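Local coordinates for probable ribosomal RNA small subunit methyltransferase (Thermus thermophilus, PDB 3DMH), which methylates a guanosine of 16S ribosomal RNA at N2, using S-adenosylmethionine as the methyl donor, at residues R31-E43 and V160-L172. Numbering follows the deposited sequence.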
ATOM      1  N   ARG A  31       8.392  -9.937 -11.278  1.00 26.94           N
ATOM      2  CA  ARG A  31       7.721 -10.372 -12.525  1.00 27.22           C
ATOM      3  C   ARG A  31       6.723  -9.314 -12.996  1.00 26.51           C
ATOM      4  O   ARG A  31       5.603  -9.617 -13.422  1.00 26.92           O
ATOM      5  CB  ARG A  31       7.070 -11.747 -12.360  1.00 27.97           C
ATOM      6  CG  ARG A  31       8.093 -12.866 -12.279  1.00 31.60           C
ATOM      7  CD  ARG A  31       7.446 -14.237 -12.187  1.00 36.80           C
ATOM      8  NE  ARG A  31       8.300 -15.267 -12.778  1.00 41.90           N
ATOM      9  CZ  ARG A  31       8.161 -16.576 -12.577  1.00 42.65           C
ATOM     10  NH1 ARG A  31       7.201 -17.037 -11.783  1.00 44.41           N
ATOM     11  NH2 ARG A  31       8.992 -17.428 -13.169  1.00 43.43           N
ATOM     12  N   ASP A  32       7.157  -8.060 -12.888  1.00 25.56           N
ATOM     13  CA  ASP A  32       6.381  -6.920 -13.332  1.00 25.43           C
ATOM     14  C   ASP A  32       7.064  -6.399 -14.594  1.00 24.76           C
ATOM     15  O   ASP A  32       8.249  -6.066 -14.546  1.00 24.45           O
ATOM     16  CB  ASP A  32       6.380  -5.849 -12.232  1.00 25.54           C
ATOM     17  CG  ASP A  32       5.550  -4.625 -12.585  1.00 29.31           C
ATOM     18  OD1 ASP A  32       5.629  -4.124 -13.717  1.00 31.02           O
ATOM     19  OD2 ASP A  32       4.831  -4.127 -11.698  1.00 34.15           O
ATOM     20  N   PRO A  33       6.345  -6.373 -15.730  1.00 24.50           N
ATOM     21  CA  PRO A  33       7.022  -5.918 -16.962  1.00 23.97           C
ATOM     22  C   PRO A  33       7.635  -4.514 -16.901  1.00 24.13           C
ATOM     23  O   PRO A  33       8.629  -4.261 -17.595  1.00 23.90           O
ATOM     24  CB  PRO A  33       5.924  -5.998 -18.033  1.00 24.59           C
ATOM     25  CG  PRO A  33       4.927  -6.996 -17.476  1.00 25.44           C
ATOM     26  CD  PRO A  33       4.949  -6.778 -15.982  1.00 24.53           C
ATOM     27  N   VAL A  34       7.075  -3.617 -16.082  1.00 23.72           N
ATOM     28  CA  VAL A  34       7.636  -2.258 -15.986  1.00 23.30           C
ATOM     29  C   VAL A  34       8.985  -2.317 -15.270  1.00 23.51           C
ATOM     30  O   VAL A  34       9.994  -1.813 -15.768  1.00 23.30           O
ATOM     31  CB  VAL A  34       6.657  -1.265 -15.302  1.00 23.22           C
ATOM     32  CG1 VAL A  34       7.319   0.089 -15.061  1.00 24.26           C
ATOM     33  CG2 VAL A  34       5.381  -1.112 -16.120  1.00 24.07           C
ATOM     34  N   HIS A  35       9.015  -2.942 -14.093  1.00 22.89           N
ATOM     35  CA  HIS A  35      10.287  -3.093 -13.390  1.00 23.41           C
ATOM     36  C   HIS A  35      11.297  -3.930 -14.202  1.00 23.30           C
ATOM     37  O   HIS A  35      12.496  -3.644 -14.192  1.00 23.58           O
ATOM     38  CB  HIS A  35      10.092  -3.680 -11.977  1.00 24.15           C
ATOM     39  CG  HIS A  35       9.251  -2.837 -11.056  1.00 25.33           C
ATOM     40  ND1 HIS A  35       9.797  -2.055 -10.059  1.00 29.15           N
ATOM     41  CD2 HIS A  35       7.908  -2.682 -10.957  1.00 28.82           C
ATOM     42  CE1 HIS A  35       8.831  -1.445  -9.398  1.00 28.33           C
ATOM     43  NE2 HIS A  35       7.674  -1.812  -9.915  1.00 30.02           N
ATOM     44  N   ASP A  36      10.818  -4.950 -14.925  1.00 22.72           N
ATOM     45  CA  ASP A  36      11.704  -5.790 -15.748  1.00 22.38           C
ATOM     46  C   ASP A  36      12.362  -4.988 -16.868  1.00 21.80           C
ATOM     47  O   ASP A  36      13.531  -5.173 -17.164  1.00 22.39           O
ATOM     48  CB  ASP A  36      10.955  -6.987 -16.359  1.00 22.11           C
ATOM     49  CG  ASP A  36      10.683  -8.083 -15.346  1.00 24.85           C
ATOM     50  OD1 ASP A  36      11.240  -7.999 -14.229  1.00 25.09           O
ATOM     51  OD2 ASP A  36       9.904  -9.009 -15.655  1.00 26.21           O
ATOM     52  N   LEU A  37      11.600  -4.085 -17.467  1.00 21.91           N
ATOM     53  CA  LEU A  37      12.147  -3.285 -18.565  1.00 21.87           C
ATOM     54  C   LEU A  37      13.171  -2.295 -18.007  1.00 22.27           C
ATOM     55  O   LEU A  37      14.215  -2.065 -18.622  1.00 22.72           O
ATOM     56  CB  LEU A  37      11.047  -2.578 -19.341  1.00 21.43           C
ATOM     57  CG  LEU A  37      11.441  -2.068 -20.738  1.00 20.85           C
ATOM     58  CD1 LEU A  37      11.861  -3.227 -21.644  1.00 21.85           C
ATOM     59  CD2 LEU A  37      10.269  -1.326 -21.328  1.00 21.70           C
ATOM     60  N   LEU A  38      12.885  -1.715 -16.840  1.00 21.97           N
ATOM     61  CA  LEU A  38      13.905  -0.898 -16.169  1.00 22.12           C
ATOM     62  C   LEU A  38      15.212  -1.644 -15.935  1.00 22.06           C
ATOM     63  O   LEU A  38      16.294  -1.109 -16.190  1.00 21.81           O
ATOM     64  CB  LEU A  38      13.400  -0.415 -14.809  1.00 22.35           C
ATOM     65  CG  LEU A  38      12.626   0.881 -14.748  1.00 22.91           C
ATOM     66  CD1 LEU A  38      12.144   1.052 -13.318  1.00 23.01           C
ATOM     67  CD2 LEU A  38      13.508   2.083 -15.182  1.00 21.10           C
ATOM     68  N   GLN A  39      15.125  -2.865 -15.407  1.00 22.37           N
ATOM     69  CA  GLN A  39      16.326  -3.599 -15.038  1.00 23.46           C
ATOM     70  C   GLN A  39      17.194  -3.855 -16.280  1.00 23.83           C
ATOM     71  O   GLN A  39      18.424  -3.871 -16.194  1.00 24.12           O
ATOM     72  CB  GLN A  39      15.969  -4.907 -14.311  1.00 23.36           C
ATOM     73  CG  GLN A  39      17.167  -5.688 -13.760  1.00 25.32           C
ATOM     74  CD  GLN A  39      17.879  -6.574 -14.800  1.00 28.16           C
ATOM     75  OE1 GLN A  39      19.047  -6.927 -14.626  1.00 30.50           O
ATOM     76  NE2 GLN A  39      17.183  -6.919 -15.881  1.00 26.25           N
ATOM     77  N   LYS A  40      16.547  -4.047 -17.430  1.00 24.21           N
ATOM     78  CA  LYS A  40      17.267  -4.218 -18.702  1.00 24.24           C
ATOM     79  C   LYS A  40      17.867  -2.937 -19.268  1.00 24.37           C
ATOM     80  O   LYS A  40      18.663  -3.001 -20.205  1.00 24.37           O
ATOM     81  CB  LYS A  40      16.356  -4.849 -19.764  1.00 24.63           C
ATOM     82  CG  LYS A  40      15.967  -6.260 -19.439  1.00 26.75           C
ATOM     83  CD  LYS A  40      15.000  -6.794 -20.454  1.00 29.60           C
ATOM     84  CE  LYS A  40      14.749  -8.271 -20.216  1.00 31.66           C
ATOM     85  NZ  LYS A  40      14.156  -8.895 -21.435  1.00 35.96           N
ATOM     86  N   THR A  41      17.499  -1.790 -18.698  1.00 23.29           N
ATOM     87  CA  THR A  41      17.772  -0.478 -19.314  1.00 22.92           C
ATOM     88  C   THR A  41      18.705   0.411 -18.491  1.00 22.71           C
ATOM     89  O   THR A  41      19.578   1.097 -19.055  1.00 23.00           O
ATOM     90  CB  THR A  41      16.454   0.282 -19.612  1.00 23.21           C
ATOM     91  OG1 THR A  41      15.589  -0.549 -20.396  1.00 22.96           O
ATOM     92  CG2 THR A  41      16.706   1.588 -20.377  1.00 22.69           C
ATOM     93  N   VAL A  42      18.515   0.424 -17.172  1.00 21.36           N
ATOM     94  CA  VAL A  42      19.221   1.420 -16.351  1.00 21.60           C
ATOM     95  C   VAL A  42      20.747   1.255 -16.386  1.00 21.73           C
ATOM     96  O   VAL A  42      21.272   0.138 -16.277  1.00 21.86           O
ATOM     97  CB  VAL A  42      18.742   1.423 -14.897  1.00 21.53           C
ATOM     98  CG1 VAL A  42      17.279   1.796 -14.833  1.00 20.39           C
ATOM     99  CG2 VAL A  42      18.956   0.063 -14.281  1.00 21.68           C
ATOM    100  N   GLU A  43      21.433   2.388 -16.538  1.00 22.37           N
ATOM    101  CA  GLU A  43      22.893   2.463 -16.554  1.00 22.66           C
ATOM    102  C   GLU A  43      23.334   3.523 -15.549  1.00 21.81           C
ATOM    103  O   GLU A  43      22.628   4.514 -15.355  1.00 21.37           O
ATOM    104  CB  GLU A  43      23.389   2.904 -17.939  1.00 23.97           C
ATOM    105  CG  GLU A  43      22.787   2.148 -19.114  1.00 28.79           C
ATOM    106  CD  GLU A  43      23.639   0.992 -19.559  1.00 34.87           C
ATOM    107  OE1 GLU A  43      24.846   0.982 -19.222  1.00 39.45           O
ATOM    108  OE2 GLU A  43      23.110   0.097 -20.257  1.00 36.52           O
ATOM    109  N   VAL A 160      13.578  11.253 -23.781  1.00 21.34           N
ATOM    110  CA  VAL A 160      13.431  10.347 -24.907  1.00 20.89           C
ATOM    111  C   VAL A 160      13.220   8.915 -24.402  1.00 20.75           C
ATOM    112  O   VAL A 160      13.811   8.506 -23.401  1.00 20.31           O
ATOM    113  CB  VAL A 160      14.676  10.428 -25.852  1.00 21.45           C
ATOM    114  CG1 VAL A 160      15.979  10.102 -25.106  1.00 21.13           C
ATOM    115  CG2 VAL A 160      14.508   9.528 -27.077  1.00 22.63           C
ATOM    116  N   VAL A 161      12.366   8.171 -25.096  1.00 20.43           N
ATOM    117  CA  VAL A 161      12.207   6.740 -24.859  1.00 20.88           C
ATOM    118  C   VAL A 161      13.491   5.994 -25.220  1.00 21.14           C
ATOM    119  O   VAL A 161      14.006   6.113 -26.347  1.00 20.43           O
ATOM    120  CB  VAL A 161      11.001   6.166 -25.655  1.00 20.71           C
ATOM    121  CG1 VAL A 161      11.040   4.645 -25.674  1.00 21.35           C
ATOM    122  CG2 VAL A 161       9.687   6.665 -25.052  1.00 21.44           C
ATOM    123  N   VAL A 162      14.014   5.241 -24.259  1.00 20.68           N
ATOM    124  CA  VAL A 162      15.233   4.466 -24.449  1.00 21.08           C
ATOM    125  C   VAL A 162      15.019   2.942 -24.447  1.00 21.28           C
ATOM    126  O   VAL A 162      15.977   2.193 -24.625  1.00 21.87           O
ATOM    127  CB  VAL A 162      16.344   4.879 -23.437  1.00 20.72           C
ATOM    128  CG1 VAL A 162      16.824   6.320 -23.710  1.00 20.54           C
ATOM    129  CG2 VAL A 162      15.836   4.728 -21.998  1.00 20.58           C
ATOM    130  N   ARG A 163      13.777   2.488 -24.243  1.00 22.38           N
ATOM    131  CA  ARG A 163      13.446   1.062 -24.369  1.00 23.57           C
ATOM    132  C   ARG A 163      11.940   0.863 -24.544  1.00 23.99           C
ATOM    133  O   ARG A 163      11.137   1.598 -23.970  1.00 23.86           O
ATOM    134  CB  ARG A 163      13.973   0.249 -23.169  1.00 23.67           C
ATOM    135  CG  ARG A 163      14.262  -1.229 -23.460  1.00 25.62           C
ATOM    136  CD  ARG A 163      15.481  -1.451 -24.362  1.00 28.94           C
ATOM    137  NE  ARG A 163      16.690  -0.844 -23.811  1.00 32.12           N
ATOM    138  CZ  ARG A 163      17.735  -1.517 -23.331  1.00 32.89           C
ATOM    139  NH1 ARG A 163      17.744  -2.849 -23.330  1.00 32.95           N
ATOM    140  NH2 ARG A 163      18.778  -0.848 -22.860  1.00 32.80           N
ATOM    141  N   ARG A 164      11.582  -0.112 -25.374  1.00 25.07           N
ATOM    142  CA  ARG A 164      10.194  -0.402 -25.733  1.00 26.49           C
ATOM    143  C   ARG A 164      10.013  -1.917 -25.735  1.00 26.28           C
ATOM    144  O   ARG A 164      10.865  -2.652 -26.237  1.00 26.90           O
ATOM    145  CB  ARG A 164       9.839   0.187 -27.114  1.00 27.08           C
ATOM    146  CG  ARG A 164       9.681   1.729 -27.165  1.00 28.50           C
ATOM    147  CD  ARG A 164       9.448   2.278 -28.603  1.00 28.81           C
ATOM    148  NE  ARG A 164       9.269   3.745 -28.667  1.00 30.82           N
ATOM    149  CZ  ARG A 164      10.203   4.613 -29.072  1.00 33.39           C
ATOM    150  NH1 ARG A 164      11.395   4.187 -29.468  1.00 33.18           N
ATOM    151  NH2 ARG A 164       9.948   5.919 -29.095  1.00 34.00           N
ATOM    152  N   GLU A 165       8.910  -2.384 -25.153  1.00 25.82           N
ATOM    153  CA  GLU A 165       8.556  -3.796 -25.186  1.00 26.01           C
ATOM    154  C   GLU A 165       7.048  -3.864 -25.044  1.00 25.46           C
ATOM    155  O   GLU A 165       6.519  -3.647 -23.959  1.00 25.23           O
ATOM    156  CB  GLU A 165       9.249  -4.582 -24.058  1.00 26.82           C
ATOM    157  CG  GLU A 165       8.894  -6.079 -24.021  1.00 28.95           C
ATOM    158  CD  GLU A 165       9.547  -6.872 -25.139  1.00 32.41           C
ATOM    159  OE1 GLU A 165      10.758  -6.675 -25.376  1.00 34.87           O
ATOM    160  OE2 GLU A 165       8.852  -7.693 -25.785  1.00 34.30           O
ATOM    161  N   GLY A 166       6.353  -4.127 -26.149  1.00 25.04           N
ATOM    162  CA  GLY A 166       4.898  -4.090 -26.140  1.00 24.32           C
ATOM    163  C   GLY A 166       4.413  -2.702 -25.761  1.00 23.69           C
ATOM    164  O   GLY A 166       4.846  -1.715 -26.374  1.00 23.77           O
ATOM    165  N   PRO A 167       3.529  -2.614 -24.736  1.00 22.87           N
ATOM    166  CA  PRO A 167       3.040  -1.327 -24.254  1.00 22.41           C
ATOM    167  C   PRO A 167       3.983  -0.693 -23.217  1.00 21.94           C
ATOM    168  O   PRO A 167       3.765   0.455 -22.817  1.00 22.18           O
ATOM    169  CB  PRO A 167       1.721  -1.706 -23.576  1.00 21.99           C
ATOM    170  CG  PRO A 167       2.018  -3.048 -22.976  1.00 22.59           C
ATOM    171  CD  PRO A 167       2.912  -3.737 -24.001  1.00 23.11           C
ATOM    172  N   TYR A 168       5.024  -1.424 -22.817  1.00 21.73           N
ATOM    173  CA  TYR A 168       5.908  -0.981 -21.728  1.00 21.48           C
ATOM    174  C   TYR A 168       7.031  -0.114 -22.261  1.00 21.25           C
ATOM    175  O   TYR A 168       7.565  -0.371 -23.350  1.00 21.39           O
ATOM    176  CB  TYR A 168       6.443  -2.177 -20.930  1.00 22.11           C
ATOM    177  CG  TYR A 168       5.323  -3.087 -20.491  1.00 22.66           C
ATOM    178  CD1 TYR A 168       4.440  -2.694 -19.476  1.00 22.25           C
ATOM    179  CD2 TYR A 168       5.115  -4.315 -21.115  1.00 23.72           C
ATOM    180  CE1 TYR A 168       3.385  -3.510 -19.096  1.00 24.05           C
ATOM    181  CE2 TYR A 168       4.067  -5.144 -20.730  1.00 23.68           C
ATOM    182  CZ  TYR A 168       3.211  -4.734 -19.730  1.00 23.61           C
ATOM    183  OH  TYR A 168       2.173  -5.563 -19.358  1.00 25.03           O
ATOM    184  N   ARG A 169       7.375   0.922 -21.495  1.00 20.50           N
ATOM    185  CA  ARG A 169       8.351   1.923 -21.931  1.00 20.18           C
ATOM    186  C   ARG A 169       9.292   2.273 -20.795  1.00 20.16           C
ATOM    187  O   ARG A 169       8.884   2.278 -19.629  1.00 20.35           O
ATOM    188  CB  ARG A 169       7.647   3.217 -22.342  1.00 20.64           C
ATOM    189  CG  ARG A 169       6.730   3.128 -23.556  1.00 20.49           C
ATOM    190  CD  ARG A 169       7.540   2.896 -24.820  1.00 22.37           C
ATOM    191  NE  ARG A 169       6.698   2.840 -26.020  1.00 22.10           N
ATOM    192  CZ  ARG A 169       6.034   1.762 -26.437  1.00 22.07           C
ATOM    193  NH1 ARG A 169       6.097   0.620 -25.766  1.00 21.66           N
ATOM    194  NH2 ARG A 169       5.304   1.829 -27.548  1.00 24.05           N
ATOM    195  N   VAL A 170      10.536   2.585 -21.157  1.00 19.88           N
ATOM    196  CA  VAL A 170      11.457   3.325 -20.287  1.00 20.21           C
ATOM    197  C   VAL A 170      11.938   4.543 -21.057  1.00 20.29           C
ATOM    198  O   VAL A 170      12.335   4.425 -22.227  1.00 20.57           O
ATOM    199  CB  VAL A 170      12.697   2.511 -19.890  1.00 20.37           C
ATOM    200  CG1 VAL A 170      13.550   3.305 -18.881  1.00 20.04           C
ATOM    201  CG2 VAL A 170      12.306   1.158 -19.312  1.00 21.06           C
ATOM    202  N   ALA A 171      11.869   5.699 -20.402  1.00 20.48           N
ATOM    203  CA  ALA A 171      12.437   6.931 -20.918  1.00 20.05           C
ATOM    204  C   ALA A 171      13.553   7.452 -20.028  1.00 20.09           C
ATOM    205  O   ALA A 171      13.592   7.174 -18.823  1.00 19.21           O
ATOM    206  CB  ALA A 171      11.364   7.987 -21.080  1.00 20.28           C
ATOM    207  N   LEU A 172      14.448   8.223 -20.640  1.00 18.73           N
ATOM    208  CA  LEU A 172      15.505   8.908 -19.913  1.00 19.12           C
ATOM    209  C   LEU A 172      15.339  10.411 -20.109  1.00 18.59           C
ATOM    210  O   LEU A 172      15.134  10.876 -21.242  1.00 19.23           O
ATOM    211  CB  LEU A 172      16.875   8.430 -20.394  1.00 18.85           C
ATOM    212  CG  LEU A 172      18.113   8.941 -19.647  1.00 19.71           C
ATOM    213  CD1 LEU A 172      18.043   8.644 -18.139  1.00 18.94           C
ATOM    214  CD2 LEU A 172      19.362   8.319 -20.259  1.00 19.48           C
TER
HETATM  215  O   HOH W   1      21.038  -1.910 -22.176  0.50 35.01           O
HETATM  216  O   HOH W   2      12.904  -6.551 -23.154  0.60 37.31           O
HETATM  217  O   HOH W   3      19.898   2.145 -21.729  1.00 34.16           O
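Pro33 sets its CB over the centre of one face of the Tyr168 ring, 3.4 Å from the centroid and 12° off the normal, a CH-pi contact; Pro167 covers the opposite face, leaving the phenol sandwiched between two prolines. One turn on, Leu37 spreads over the hairpin: CG, anti to its backbone N (chi1 -162°), slides past Val170 CG2 at 3.6 Å, CD1 rests on Arg163 CG, and CD2 sits 3.5 Å from Tyr168 O. Leu38 CD2 crosses Val170 CG1 at about a right angle. Thr41 turns its methyl to Val162 CG2, while OG1 donates to Leu37 O (2.7 Å) and lies above one face of the Arg163 guanidinium, toward its rim. Bends at chi2 and chi3 fold Arg163 back, letting NE bond to Val162 O within the classic bulge of Val162 and Arg163 opposite Val170. Arg163 NH2 donates to a water 2.6 Å away that also lies near Lys40 O. A leucine in place of Arg163 would probably cost this water and Val162 O a donor each. Helix 33-41 thus packs on the edge hairpin of the N-terminal sheet, which shares the methyltransferase domain's strand order; apolar packing probably carries the contact, with water linking its polar rim.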